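Local coordinates for putative lipoprotein (Bacteroides fragilis, PDB 4GBS) that probably binds heme, as its relatives in the HmuY family of lipoproteins do, although its own function has not been established, at residues G30-D35 against F192-P197; V34-Y39 against L70-Y75; D76-G81 against A133-N138; E83-D88 against G104-D109. All blocks are in the same frame, centred on the assembly; numbering follows the deposited sequence.

In the fold
Contacts 1 and 4 are antiparallel strand pairings in the same nine-stranded sheet, with centres about 18 Å apart. Contact 1 is buried, whereas contact 4 is only partly so. Contacts 2 and 3 tie the successive strands 70-73 and 76-79 of the smaller, four-stranded sheet to that large sheet, contact 2 through the chain leaving strand 29-35 and contact 3 through strand 131-137. Backbone pairing beside aromatic rings dominates 1 and 4, over three residue pairs in contact 1 but one firm pair in contact 4. Contact 2, partly buried, relies on arginine and histidine gripping carbonyls, and buried contact 3 on one backbone bond plus waters. Contacts 1 and 2 meet at Phe-192 and Ile-72, while Asp-109 joins 3 to 4.

Contact 1 (G30-D35 against F192-P197)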
loop_
_atom_site.group_PDB
_atom_site.type_symbol
_atom_site.label_atom_id
_atom_site.label_comp_id
_atom_site.label_asym_id
_atom_site.label_seq_id
_atom_site.Cartn_x
_atom_site.Cartn_y
_atom_site.Cartn_z
ATOM N N GLY A 30 1.403 -14.570 0.956
ATOM C CA GLY A 30 2.670 -14.040 1.423
ATOM C C GLY A 30 2.520 -12.787 2.258
ATOM O O GLY A 30 1.401 -12.304 2.490
ATOM N N THR A 31 3.672 -12.238 2.680
ATOM C CA THR A 31 3.759 -11.052 3.514
ATOM C C THR A 31 4.866 -10.166 2.989
ATOM O O THR A 31 5.983 -10.623 2.754
ATOM C CB THR A 31 3.984 -11.461 4.974
ATOM O OG1 THR A 31 2.966 -12.392 5.356
ATOM C CG2 THR A 31 4.007 -10.278 5.929
ATOM N N VAL A 32 4.539 -8.887 2.819
ATOM C CA VAL A 32 5.457 -7.848 2.356
ATOM C C VAL A 32 5.686 -6.864 3.502
ATOM O O VAL A 32 4.718 -6.458 4.152
ATOM C CB VAL A 32 4.922 -7.133 1.075
ATOM C CG1 VAL A 32 5.867 -6.031 0.599
ATOM C CG2 VAL A 32 4.663 -8.129 -0.040
ATOM N N ARG A 33 6.961 -6.476 3.729
ATOM C CA ARG A 33 7.342 -5.472 4.719
ATOM C C ARG A 33 8.249 -4.437 4.039
ATOM O O ARG A 33 9.235 -4.801 3.399
ATOM C CB ARG A 33 8.010 -6.111 5.956
ATOM C CG ARG A 33 8.290 -5.126 7.098
ATOM C CD ARG A 33 8.742 -5.826 8.381
ATOM N NE ARG A 33 8.907 -4.870 9.484
ATOM C CZ ARG A 33 10.070 -4.361 9.885
ATOM N NH1 ARG A 33 11.208 -4.762 9.327
ATOM N NH2 ARG A 33 10.109 -3.481 10.882
ATOM N N VAL A 34 7.878 -3.148 4.126
ATOM C CA VAL A 34 8.664 -2.077 3.513
ATOM C C VAL A 34 8.881 -0.936 4.503
ATOM O O VAL A 34 8.031 -0.672 5.359
ATOM C CB VAL A 34 8.053 -1.510 2.183
ATOM C CG1 VAL A 34 8.054 -2.552 1.063
ATOM C CG2 VAL A 34 6.667 -0.909 2.378
ATOM N N ASP A 35 10.028 -0.251 4.355
ATOM C CA ASP A 35 10.361 0.970 5.080
ATOM C C ASP A 35 9.847 2.143 4.233
ATOM O O ASP A 35 10.435 2.487 3.199
ATOM C CB ASP A 35 11.870 1.073 5.405
ATOM C CG ASP A 35 12.354 2.427 5.936
ATOM O OD1 ASP A 35 11.499 3.295 6.231
ATOM O OD2 ASP A 35 13.595 2.629 6.022
ATOM N N PHE A 192 2.102 -5.916 5.171
ATOM C CA PHE A 192 0.787 -6.380 4.757
ATOM C C PHE A 192 0.839 -7.846 4.295
ATOM O O PHE A 192 1.860 -8.323 3.786
ATOM C CB PHE A 192 0.181 -5.497 3.654
ATOM C CG PHE A 192 0.873 -5.487 2.314
ATOM C CD1 PHE A 192 0.582 -6.460 1.353
ATOM C CD2 PHE A 192 1.762 -4.470 1.979
ATOM C CE1 PHE A 192 1.208 -6.446 0.105
ATOM C CE2 PHE A 192 2.379 -4.445 0.717
ATOM C CZ PHE A 192 2.081 -5.422 -0.218
ATOM N N ASP A 193 -0.283 -8.556 4.498
ATOM C CA ASP A 193 -0.485 -9.925 4.033
ATOM C C ASP A 193 -1.288 -9.877 2.761
ATOM O O ASP A 193 -2.135 -8.989 2.596
ATOM C CB ASP A 193 -1.166 -10.807 5.086
ATOM C CG ASP A 193 -0.368 -11.109 6.336
ATOM O OD1 ASP A 193 0.859 -10.892 6.323
ATOM O OD2 ASP A 193 -0.976 -11.585 7.330
ATOM N N TYR A 194 -1.019 -10.806 1.845
ATOM C CA TYR A 194 -1.741 -10.797 0.580
ATOM C C TYR A 194 -2.128 -12.218 0.141
ATOM O O TYR A 194 -1.607 -13.204 0.646
ATOM C CB TYR A 194 -0.896 -10.111 -0.532
ATOM C CG TYR A 194 0.360 -10.872 -0.911
ATOM C CD1 TYR A 194 0.329 -11.876 -1.881
ATOM C CD2 TYR A 194 1.584 -10.576 -0.320
ATOM C CE1 TYR A 194 1.474 -12.601 -2.211
ATOM C CE2 TYR A 194 2.743 -11.270 -0.671
ATOM C CZ TYR A 194 2.681 -12.295 -1.602
ATOM O OH TYR A 194 3.812 -13.023 -1.898
ATOM N N ILE A 195 -3.054 -12.284 -0.807
ATOM C CA ILE A 195 -3.464 -13.454 -1.578
ATOM C C ILE A 195 -3.285 -13.063 -3.021
ATOM O O ILE A 195 -3.965 -12.141 -3.469
ATOM C CB ILE A 195 -4.885 -14.026 -1.299
ATOM C CG1 ILE A 195 -5.090 -14.403 0.168
ATOM C CG2 ILE A 195 -5.180 -15.206 -2.255
ATOM C CD1 ILE A 195 -6.577 -14.636 0.547
ATOM N N TYR A 196 -2.349 -13.696 -3.732
ATOM C CA TYR A 196 -2.168 -13.392 -5.132
ATOM C C TYR A 196 -1.703 -14.643 -5.860
ATOM O O TYR A 196 -0.665 -15.213 -5.505
ATOM C CB TYR A 196 -1.212 -12.203 -5.393
ATOM C CG TYR A 196 -1.111 -11.890 -6.871
ATOM C CD1 TYR A 196 -2.132 -11.211 -7.530
ATOM C CD2 TYR A 196 -0.032 -12.339 -7.627
ATOM C CE1 TYR A 196 -2.103 -11.028 -8.911
ATOM C CE2 TYR A 196 0.029 -12.121 -9.003
ATOM C CZ TYR A 196 -1.006 -11.455 -9.639
ATOM O OH TYR A 196 -0.950 -11.213 -10.990
ATOM N N PRO A 197 -2.463 -15.057 -6.904
ATOM C CA PRO A 197 -3.690 -14.422 -7.423
ATOM C C PRO A 197 -4.934 -14.862 -6.645
ATOM O O PRO A 197 -5.067 -16.037 -6.321
ATOM C CB PRO A 197 -3.741 -14.892 -8.890
ATOM C CG PRO A 197 -2.528 -15.799 -9.101
ATOM C CD PRO A 197 -2.095 -16.217 -7.728
#
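Backbone hydrogen bonds between Gly-30, Val-32 and their partners Tyr-194 and Phe-192 make the framework. Val-32 N reaches Phe-192 O at 2.9 Å, and Phe-192 N reaches Val-32 O at 2.9 Å. Tyr-194 N gives an equally short bond to Gly-30 O, but the return bond from Gly-30 N to Tyr-194 O is weak at 3.3 Å. Thr-31 and Asp-193 form the non-hydrogen-bonded pair in between, their CA atoms 4.4 Å apart. This is an antiparallel ladder near one side of the nine-stranded sheet: strand 29-35 lies between 19-24 and 189-195, joining early and late parts of the chain. Aromatic contacts occupy the sheet face bearing Val-32. With CG of Phe-192 between backbone N and carbonyl carbon (chi1 66°), the ring folds across to strand 29-35, and Val-32 CB sits over its face, 3.8 Å from the ring centroid. Tyr-194 bends the same way, laying its ring on Gly-30, whose CA is 3.8 Å from the centroid; without a side chain, the glycine leaves that space to the ring. On the other face, the polar contact is Thr-31 OG1 donating to Asp-193 OD1 (2.8 Å) from above the carboxylate plane, 48° out of it.

Contact 2 (V34-Y39 against L70-Y75); sequences VDATQY and LAIHRY
Arg-74 lays its side chain across the face of the Tyr-39 ring. Its CD sits over the centre, 3.7 Å from the ring centroid, and the guanidinium follows nearly flat, the planes 12° apart, to cover the phenol end. Two successive bends, chi2 -68° and chi3 -60°, fold the chain back over the ring. From there NH1 donates to Thr-37 O at 2.8 Å; this oxygen lies in the guanidinium plane. The neighbouring His-73 uses its ring edge: NE2 donates to Tyr-39 O at 2.7 Å, with the acceptor in the imidazole plane, although the donor stands above the carbonyl plane. ND1 on the same ring bonds Asp-76. Arg-74 and Tyr-75 form the two-residue turn of the hairpin linking strands 70-73 and 76-79, with backbone angles close to those of a type II' turn, Arg-74 having positive phi. Within 34-39, Asp-35 OD1 accepts from Thr-37 N in an Asx turn, shaping the chain as it leaves strand 29-35. Inward of these polar groups, Ala-36 CB packs on Ile-72 CG2 at 3.9 Å, and Val-34 CG2 on Ile-72 CD1 at 4.0 Å. A water close to Gln-38 O also accepts a long bond from Arg-74 N. With one imidazole nitrogen donating to a carbonyl and the other facing a carboxylate, His-73 would probably be stabilised in its protonated form.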
loop_
_atom_site.group_PDB
_atom_site.type_symbol
_atom_site.label_atom_id
_atom_site.label_comp_id
_atom_site.label_asym_id
_atom_site.label_seq_id
_atom_site.Cartn_x
_atom_site.Cartn_y
_atom_site.Cartn_z
ATOM N N VAL A 34 7.878 -3.148 4.126
ATOM C CA VAL A 34 8.664 -2.077 3.513
ATOM C C VAL A 34 8.881 -0.936 4.503
ATOM O O VAL A 34 8.031 -0.672 5.359
ATOM C CB VAL A 34 8.053 -1.510 2.183
ATOM C CG1 VAL A 34 8.054 -2.552 1.063
ATOM C CG2 VAL A 34 6.667 -0.909 2.378
ATOM N N ASP A 35 10.028 -0.251 4.355
ATOM C CA ASP A 35 10.361 0.970 5.080
ATOM C C ASP A 35 9.847 2.143 4.233
ATOM O O ASP A 35 10.435 2.487 3.199
ATOM C CB ASP A 35 11.870 1.073 5.405
ATOM C CG ASP A 35 12.354 2.427 5.936
ATOM O OD1 ASP A 35 11.499 3.295 6.231
ATOM O OD2 ASP A 35 13.595 2.629 6.022
ATOM N N ALA A 36 8.716 2.704 4.645
ATOM C CA ALA A 36 8.082 3.823 3.959
ATOM C C ALA A 36 8.156 5.108 4.826
ATOM O O ALA A 36 7.374 6.037 4.630
ATOM C CB ALA A 36 6.642 3.470 3.626
ATOM N N THR A 37 9.128 5.170 5.759
ATOM C CA THR A 37 9.311 6.324 6.644
ATOM C C THR A 37 9.809 7.599 5.888
ATOM O O THR A 37 9.568 8.704 6.380
ATOM C CB THR A 37 10.293 5.988 7.756
ATOM O OG1 THR A 37 11.557 5.636 7.175
ATOM C CG2 THR A 37 9.765 4.885 8.696
ATOM N N GLN A 38 10.504 7.456 4.739
ATOM C CA GLN A 38 11.010 8.622 3.998
ATOM C C GLN A 38 9.941 9.237 3.109
ATOM O O GLN A 38 9.177 8.514 2.457
ATOM C CB GLN A 38 12.222 8.260 3.138
ATOM C CG GLN A 38 13.472 7.915 3.943
ATOM C CD GLN A 38 14.697 7.891 3.063
ATOM O OE1 GLN A 38 15.202 6.825 2.682
ATOM N NE2 GLN A 38 15.199 9.075 2.708
ATOM N N TYR A 39 9.900 10.576 3.072
ATOM C CA TYR A 39 8.957 11.326 2.239
ATOM C C TYR A 39 9.424 11.415 0.791
ATOM O O TYR A 39 8.645 11.754 -0.101
ATOM C CB TYR A 39 8.792 12.740 2.804
ATOM C CG TYR A 39 8.006 12.791 4.089
ATOM C CD1 TYR A 39 6.615 12.879 4.076
ATOM C CD2 TYR A 39 8.649 12.762 5.324
ATOM C CE1 TYR A 39 5.882 12.919 5.262
ATOM C CE2 TYR A 39 7.926 12.811 6.516
ATOM C CZ TYR A 39 6.543 12.903 6.478
ATOM O OH TYR A 39 5.822 12.969 7.641
ATOM N N LEU A 70 1.921 -2.161 -7.252
ATOM C CA LEU A 70 1.547 -1.066 -6.354
ATOM C C LEU A 70 2.813 -0.445 -5.749
ATOM O O LEU A 70 3.908 -1.004 -5.873
ATOM C CB LEU A 70 0.549 -1.478 -5.241
ATOM C CG LEU A 70 0.999 -2.447 -4.138
ATOM C CD1 LEU A 70 0.172 -2.236 -2.878
ATOM C CD2 LEU A 70 0.992 -3.905 -4.621
ATOM N N ALA A 71 2.658 0.740 -5.155
ATOM C CA ALA A 71 3.758 1.478 -4.545
ATOM C C ALA A 71 3.287 2.145 -3.268
ATOM O O ALA A 71 2.127 2.550 -3.176
ATOM C CB ALA A 71 4.329 2.506 -5.515
ATOM N N ILE A 72 4.187 2.219 -2.266
ATOM C CA ILE A 72 3.916 2.811 -0.950
ATOM C C ILE A 72 4.937 3.920 -0.678
ATOM O O ILE A 72 6.136 3.723 -0.823
ATOM C CB ILE A 72 3.912 1.738 0.180
ATOM C CG1 ILE A 72 2.909 0.591 -0.140
ATOM C CG2 ILE A 72 3.592 2.369 1.546
ATOM C CD1 ILE A 72 3.052 -0.651 0.705
ATOM N N HIS A 73 4.417 5.101 -0.324
ATOM C CA HIS A 73 5.098 6.326 0.101
ATOM C C HIS A 73 4.463 6.704 1.392
ATOM O O HIS A 73 3.263 6.954 1.380
ATOM C CB HIS A 73 4.990 7.441 -0.974
ATOM C CG HIS A 73 5.289 8.813 -0.454
ATOM N ND1 HIS A 73 4.308 9.582 0.164
ATOM C CD2 HIS A 73 6.451 9.506 -0.456
ATOM C CE1 HIS A 73 4.904 10.710 0.517
ATOM N NE2 HIS A 73 6.192 10.715 0.157
ATOM N N ARG A 74 5.195 6.707 2.512
ATOM C CA ARG A 74 4.585 6.988 3.812
ATOM C C ARG A 74 3.394 6.026 3.968
ATOM O O ARG A 74 3.591 4.817 3.842
ATOM C CB ARG A 74 4.196 8.473 3.979
ATOM C CG ARG A 74 5.400 9.421 4.007
ATOM C CD ARG A 74 6.251 9.258 5.239
ATOM N NE ARG A 74 5.492 9.529 6.461
ATOM C CZ ARG A 74 5.983 9.434 7.692
ATOM N NH1 ARG A 74 7.247 9.077 7.885
ATOM N NH2 ARG A 74 5.213 9.678 8.740
ATOM N N TYR A 75 2.161 6.537 4.137
ATOM C CA TYR A 75 0.999 5.647 4.289
ATOM C C TYR A 75 0.147 5.638 3.038
ATOM O O TYR A 75 -0.910 5.003 3.023
ATOM C CB TYR A 75 0.153 6.073 5.503
ATOM C CG TYR A 75 0.982 6.331 6.747
ATOM C CD1 TYR A 75 1.650 5.285 7.405
ATOM C CD2 TYR A 75 1.085 7.611 7.281
ATOM C CE1 TYR A 75 2.419 5.525 8.546
ATOM C CE2 TYR A 75 1.853 7.859 8.417
ATOM C CZ TYR A 75 2.514 6.814 9.044
ATOM O OH TYR A 75 3.270 7.109 10.148
HETATM O O HOH W 1 8.246 6.183 1.566
#

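Contact 3 (D76-G81 against A133-N138); sequences DVKTNG and APSDFN
A sheet-to-sheet junction forms where strand 76-79, an outer strand of the four-stranded antiparallel sheet, meets strand 131-137 of the nine-stranded one in this all-beta fold. The segments of 76-79 and 135-137 run at 98° to each other, so they form no ladder; the one direct backbone bond across the contact comes from Asn-138 N, just past strand 135-137, to Val-77 O, 2.8 Å long and nearly straight at 168°. Side chains settle round this crossing. Phe-137 presents a ring edge to Asp-76, its CE1 4.0 Å from Asp-76 CB, while the carboxylate of Asp-76 turns to His-73. Beyond the bond, Thr-79 CG2 lies 4.0 Å from Asn-138 ND2, and the polar ends of both residues share Asp-109 OD1 as acceptor. Lys-78 CB packs against Asp-136 O at 3.4 Å. Its extended chain then carries NZ past the crossing to a salt bridge with Asp-64 and a cation-pi contact with Trp-42. Ser-135 OG, anti to its own backbone nitrogen (chi1 174°), bonds Asp-136 O and meets the lysine through water 2, which links it to Lys-78 NZ. A second bridge, water 3, donates to Thr-79 O at 2.6 Å and to Asp-136 OD2 at 2.7 Å.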
loop_
_atom_site.group_PDB
_atom_site.type_symbol
_atom_site.label_atom_id
_atom_site.label_comp_id
_atom_site.label_asym_id
_atom_site.label_seq_id
_atom_site.Cartn_x
_atom_site.Cartn_y
_atom_site.Cartn_z
ATOM N N ASP A 76 0.635 6.325 1.988
ATOM C CA ASP A 76 0.028 6.515 0.676
ATOM C C ASP A 76 0.307 5.364 -0.260
ATOM O O ASP A 76 1.420 4.846 -0.311
ATOM C CB ASP A 76 0.560 7.805 0.015
ATOM C CG ASP A 76 0.650 9.041 0.885
ATOM O OD1 ASP A 76 -0.305 9.295 1.661
ATOM O OD2 ASP A 76 1.661 9.771 0.773
ATOM N N VAL A 77 -0.697 5.011 -1.054
ATOM C CA VAL A 77 -0.611 3.941 -2.035
ATOM C C VAL A 77 -0.981 4.485 -3.417
ATOM O O VAL A 77 -1.926 5.263 -3.548
ATOM C CB VAL A 77 -1.529 2.727 -1.648
ATOM C CG1 VAL A 77 -1.469 1.613 -2.698
ATOM C CG2 VAL A 77 -1.195 2.174 -0.268
ATOM N N LYS A 78 -0.244 4.056 -4.435
ATOM C CA LYS A 78 -0.581 4.297 -5.833
ATOM C C LYS A 78 -0.516 2.941 -6.527
ATOM O O LYS A 78 0.187 2.034 -6.058
ATOM C CB LYS A 78 0.275 5.377 -6.532
ATOM C CG LYS A 78 1.705 5.000 -6.841
ATOM C CD LYS A 78 2.333 6.061 -7.738
ATOM C CE LYS A 78 3.760 5.706 -8.069
ATOM N NZ LYS A 78 4.350 6.707 -8.992
ATOM N N THR A 79 -1.284 2.781 -7.602
ATOM C CA THR A 79 -1.292 1.524 -8.336
ATOM C C THR A 79 -0.766 1.807 -9.737
ATOM O O THR A 79 -0.585 2.966 -10.113
ATOM C CB THR A 79 -2.695 0.873 -8.332
ATOM O OG1 THR A 79 -3.559 1.606 -9.189
ATOM C CG2 THR A 79 -3.306 0.767 -6.926
ATOM N N ASN A 80 -0.482 0.752 -10.492
ATOM C CA ASN A 80 0.007 0.905 -11.854
ATOM C C ASN A 80 -1.133 0.629 -12.813
ATOM O O ASN A 80 -1.219 -0.472 -13.350
ATOM C CB ASN A 80 1.195 -0.039 -12.082
ATOM C CG ASN A 80 1.897 0.201 -13.375
ATOM O OD1 ASN A 80 1.712 1.236 -14.032
ATOM N ND2 ASN A 80 2.772 -0.720 -13.729
ATOM N N GLY A 81 -2.043 1.595 -12.963
ATOM C CA GLY A 81 -3.247 1.423 -13.774
ATOM C C GLY A 81 -4.242 0.444 -13.160
ATOM O O GLY A 81 -5.058 -0.143 -13.866
ATOM N N ALA A 133 4.356 16.305 -4.459
ATOM C CA ALA A 133 4.706 15.784 -5.758
ATOM C C ALA A 133 3.462 15.611 -6.591
ATOM O O ALA A 133 2.467 15.077 -6.075
ATOM C CB ALA A 133 5.431 14.456 -5.622
ATOM N N PRO A 134 3.467 16.036 -7.878
ATOM C CA PRO A 134 2.329 15.687 -8.743
ATOM C C PRO A 134 2.393 14.169 -8.929
ATOM O O PRO A 134 3.458 13.628 -9.290
ATOM C CB PRO A 134 2.561 16.523 -10.015
ATOM C CG PRO A 134 3.844 17.274 -9.791
ATOM C CD PRO A 134 4.569 16.625 -8.663
ATOM N N SER A 135 1.328 13.467 -8.525
ATOM C CA SER A 135 1.386 12.018 -8.519
ATOM C C SER A 135 0.034 11.360 -8.592
ATOM O O SER A 135 -0.962 11.934 -8.171
ATOM C CB SER A 135 2.054 11.572 -7.211
ATOM O OG SER A 135 2.059 10.169 -7.011
ATOM N N ASP A 136 0.026 10.099 -9.044
ATOM C CA ASP A 136 -1.128 9.217 -8.950
ATOM C C ASP A 136 -1.290 8.821 -7.515
ATOM O O ASP A 136 -0.293 8.736 -6.775
ATOM C CB ASP A 136 -0.992 7.973 -9.847
ATOM C CG ASP A 136 -1.380 8.147 -11.295
ATOM O OD1 ASP A 136 -2.012 9.165 -11.620
ATOM O OD2 ASP A 136 -1.180 7.202 -12.075
ATOM N N PHE A 137 -2.525 8.577 -7.102
ATOM C CA PHE A 137 -2.827 8.205 -5.736
ATOM C C PHE A 137 -4.095 7.361 -5.701
ATOM O O PHE A 137 -5.091 7.753 -6.320
ATOM C CB PHE A 137 -2.975 9.482 -4.897
ATOM C CG PHE A 137 -3.509 9.275 -3.497
ATOM C CD1 PHE A 137 -2.705 8.723 -2.503
ATOM C CD2 PHE A 137 -4.800 9.672 -3.163
ATOM C CE1 PHE A 137 -3.198 8.544 -1.208
ATOM C CE2 PHE A 137 -5.290 9.500 -1.865
ATOM C CZ PHE A 137 -4.487 8.934 -0.898
ATOM N N ASN A 138 -4.068 6.203 -5.004
ATOM C CA ASN A 138 -5.273 5.399 -4.879
ATOM C C ASN A 138 -5.933 5.726 -3.560
ATOM O O ASN A 138 -5.403 5.340 -2.513
ATOM C CB ASN A 138 -5.038 3.895 -5.015
ATOM C CG ASN A 138 -6.343 3.197 -5.350
ATOM O OD1 ASN A 138 -7.164 2.915 -4.489
ATOM N ND2 ASN A 138 -6.631 3.032 -6.622
HETATM O O HOH W 2 4.362 9.247 -8.022
HETATM O O HOH W 3 0.151 4.937 -11.659
#

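Contact 4 (E83-D88 against G104-D109); sequences EVLETD and GIFVAD
The Phe-106 ring carries Leu-85 on one face: CB stands almost exactly over the centre, 3.6 Å from the centroid and 6° off the ring normal. At its edge, near the plane, Glu-83 O is 3.5 Å from CD2. Arg-166 adds a cation-pi contact to the same ring. These groups flank an antiparallel pairing within the nine-stranded sheet, where strands 83-86 and 107-112 are neighbours. Its hydrogen-bonded pair is Val-84 with Val-107: Val-107 N donates to Val-84 O at 2.7 Å, an almost straight bond, and Val-84 N answers to Val-107 O at 2.8 Å. Leu-85, with CG anti to the backbone N (chi1 174°), extends past the ring and splits its branches. CD2 touches Phe-106 CE1 at 3.7 Å, whereas CD1 rests on Gly-104 CA, also at 3.7 Å, where the glycine has no side chain to obstruct it. On the other flank, Glu-83 CD lies 3.7 Å from Phe-106 CB. The OE2 of this glutamate forms a salt bridge with Arg-166, so the arginine serves both the acid and the ring. Val-107 O is gripped twice, by Asn-138 ND2 as well as by Val-84 N, the latter 39° above the carbonyl plane.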
loop_
_atom_site.group_PDB
_atom_site.type_symbol
_atom_site.label_atom_id
_atom_site.label_comp_id
_atom_site.label_asym_id
_atom_site.label_seq_id
_atom_site.Cartn_x
_atom_site.Cartn_y
_atom_site.Cartn_z
ATOM N N GLU A 83 -7.123 -0.827 -9.942
ATOM C CA GLU A 83 -8.359 -0.365 -9.319
ATOM C C GLU A 83 -8.583 -1.191 -8.051
ATOM O O GLU A 83 -8.265 -2.384 -8.004
ATOM C CB GLU A 83 -9.569 -0.384 -10.268
ATOM C CG GLU A 83 -9.855 -1.705 -10.963
ATOM C CD GLU A 83 -11.011 -1.678 -11.942
ATOM O OE1 GLU A 83 -11.482 -0.573 -12.303
ATOM O OE2 GLU A 83 -11.429 -2.778 -12.373
ATOM N N VAL A 84 -9.015 -0.511 -6.986
ATOM C CA VAL A 84 -9.133 -1.129 -5.676
ATOM C C VAL A 84 -10.561 -1.049 -5.138
ATOM O O VAL A 84 -11.246 -0.047 -5.319
ATOM C CB VAL A 84 -8.148 -0.436 -4.700
ATOM C CG1 VAL A 84 -8.222 -1.040 -3.300
ATOM C CG2 VAL A 84 -6.719 -0.484 -5.232
ATOM N N LEU A 85 -10.970 -2.107 -4.429
ATOM C CA LEU A 85 -12.227 -2.197 -3.707
ATOM C C LEU A 85 -11.948 -2.516 -2.236
ATOM O O LEU A 85 -11.255 -3.489 -1.941
ATOM C CB LEU A 85 -13.178 -3.252 -4.331
ATOM C CG LEU A 85 -14.494 -3.560 -3.568
ATOM C CD1 LEU A 85 -15.371 -2.307 -3.392
ATOM C CD2 LEU A 85 -15.278 -4.662 -4.254
ATOM N N GLU A 86 -12.482 -1.689 -1.323
ATOM C CA GLU A 86 -12.420 -1.920 0.116
ATOM C C GLU A 86 -13.584 -2.846 0.484
ATOM O O GLU A 86 -14.751 -2.436 0.391
ATOM C CB GLU A 86 -12.459 -0.596 0.902
ATOM C CG GLU A 86 -12.400 -0.801 2.411
ATOM C CD GLU A 86 -12.589 0.433 3.268
ATOM O OE1 GLU A 86 -13.709 0.992 3.254
ATOM O OE2 GLU A 86 -11.652 0.778 4.028
ATOM N N THR A 87 -13.284 -4.104 0.843
ATOM C CA THR A 87 -14.326 -5.075 1.200
ATOM C C THR A 87 -14.755 -4.885 2.651
ATOM O O THR A 87 -14.189 -4.053 3.354
ATOM C CB THR A 87 -13.845 -6.506 0.970
ATOM O OG1 THR A 87 -12.888 -6.860 1.971
ATOM C CG2 THR A 87 -13.299 -6.721 -0.424
ATOM N N ASP A 88 -15.762 -5.658 3.095
ATOM C CA ASP A 88 -16.247 -5.604 4.472
ATOM C C ASP A 88 -15.497 -6.630 5.339
ATOM O O ASP A 88 -15.643 -6.593 6.562
ATOM C CB ASP A 88 -17.770 -5.840 4.522
ATOM C CG ASP A 88 -18.628 -4.762 3.863
ATOM O OD1 ASP A 88 -18.155 -3.602 3.757
ATOM O OD2 ASP A 88 -19.805 -5.060 3.529
ATOM N N GLY A 104 -19.068 -4.401 -5.203
ATOM C CA GLY A 104 -18.700 -3.023 -4.919
ATOM C C GLY A 104 -18.044 -2.332 -6.096
ATOM O O GLY A 104 -17.694 -2.974 -7.091
ATOM N N ILE A 105 -17.887 -1.008 -5.990
ATOM C CA ILE A 105 -17.288 -0.204 -7.052
ATOM C C ILE A 105 -15.780 -0.153 -6.838
ATOM O O ILE A 105 -15.319 0.270 -5.766
ATOM C CB ILE A 105 -17.892 1.234 -7.160
ATOM C CG1 ILE A 105 -19.447 1.262 -7.155
ATOM C CG2 ILE A 105 -17.323 1.996 -8.362
ATOM C CD1 ILE A 105 -20.132 1.293 -5.713
ATOM N N PHE A 106 -15.018 -0.587 -7.861
ATOM C CA PHE A 106 -13.556 -0.545 -7.860
ATOM C C PHE A 106 -13.114 0.879 -8.177
ATOM O O PHE A 106 -13.618 1.508 -9.115
ATOM C CB PHE A 106 -12.957 -1.570 -8.833
ATOM C CG PHE A 106 -12.836 -2.958 -8.253
ATOM C CD1 PHE A 106 -13.952 -3.781 -8.132
ATOM C CD2 PHE A 106 -11.601 -3.454 -7.849
ATOM C CE1 PHE A 106 -13.839 -5.060 -7.587
ATOM C CE2 PHE A 106 -11.490 -4.732 -7.296
ATOM C CZ PHE A 106 -12.609 -5.525 -7.170
ATOM N N VAL A 107 -12.214 1.404 -7.342
ATOM C CA VAL A 107 -11.752 2.779 -7.431
ATOM C C VAL A 107 -10.358 2.833 -8.043
ATOM O O VAL A 107 -9.410 2.219 -7.534
ATOM C CB VAL A 107 -11.778 3.432 -6.037
ATOM C CG1 VAL A 107 -11.360 4.898 -6.099
ATOM C CG2 VAL A 107 -13.156 3.281 -5.399
ATOM N N ALA A 108 -10.251 3.591 -9.141
ATOM C CA ALA A 108 -8.988 3.807 -9.835
ATOM C C ALA A 108 -8.198 4.918 -9.150
ATOM O O ALA A 108 -8.736 5.601 -8.285
ATOM C CB ALA A 108 -9.251 4.149 -11.295
ATOM N N ASP A 109 -6.928 5.086 -9.525
ATOM C CA ASP A 109 -6.097 6.162 -9.001
ATOM C C ASP A 109 -6.574 7.500 -9.475
ATOM O O ASP A 109 -7.158 7.616 -10.557
ATOM C CB ASP A 109 -4.619 6.007 -9.408
ATOM C CG ASP A 109 -3.860 4.865 -8.774
ATOM O OD1 ASP A 109 -4.509 3.941 -8.239
ATOM O OD2 ASP A 109 -2.618 4.888 -8.823
#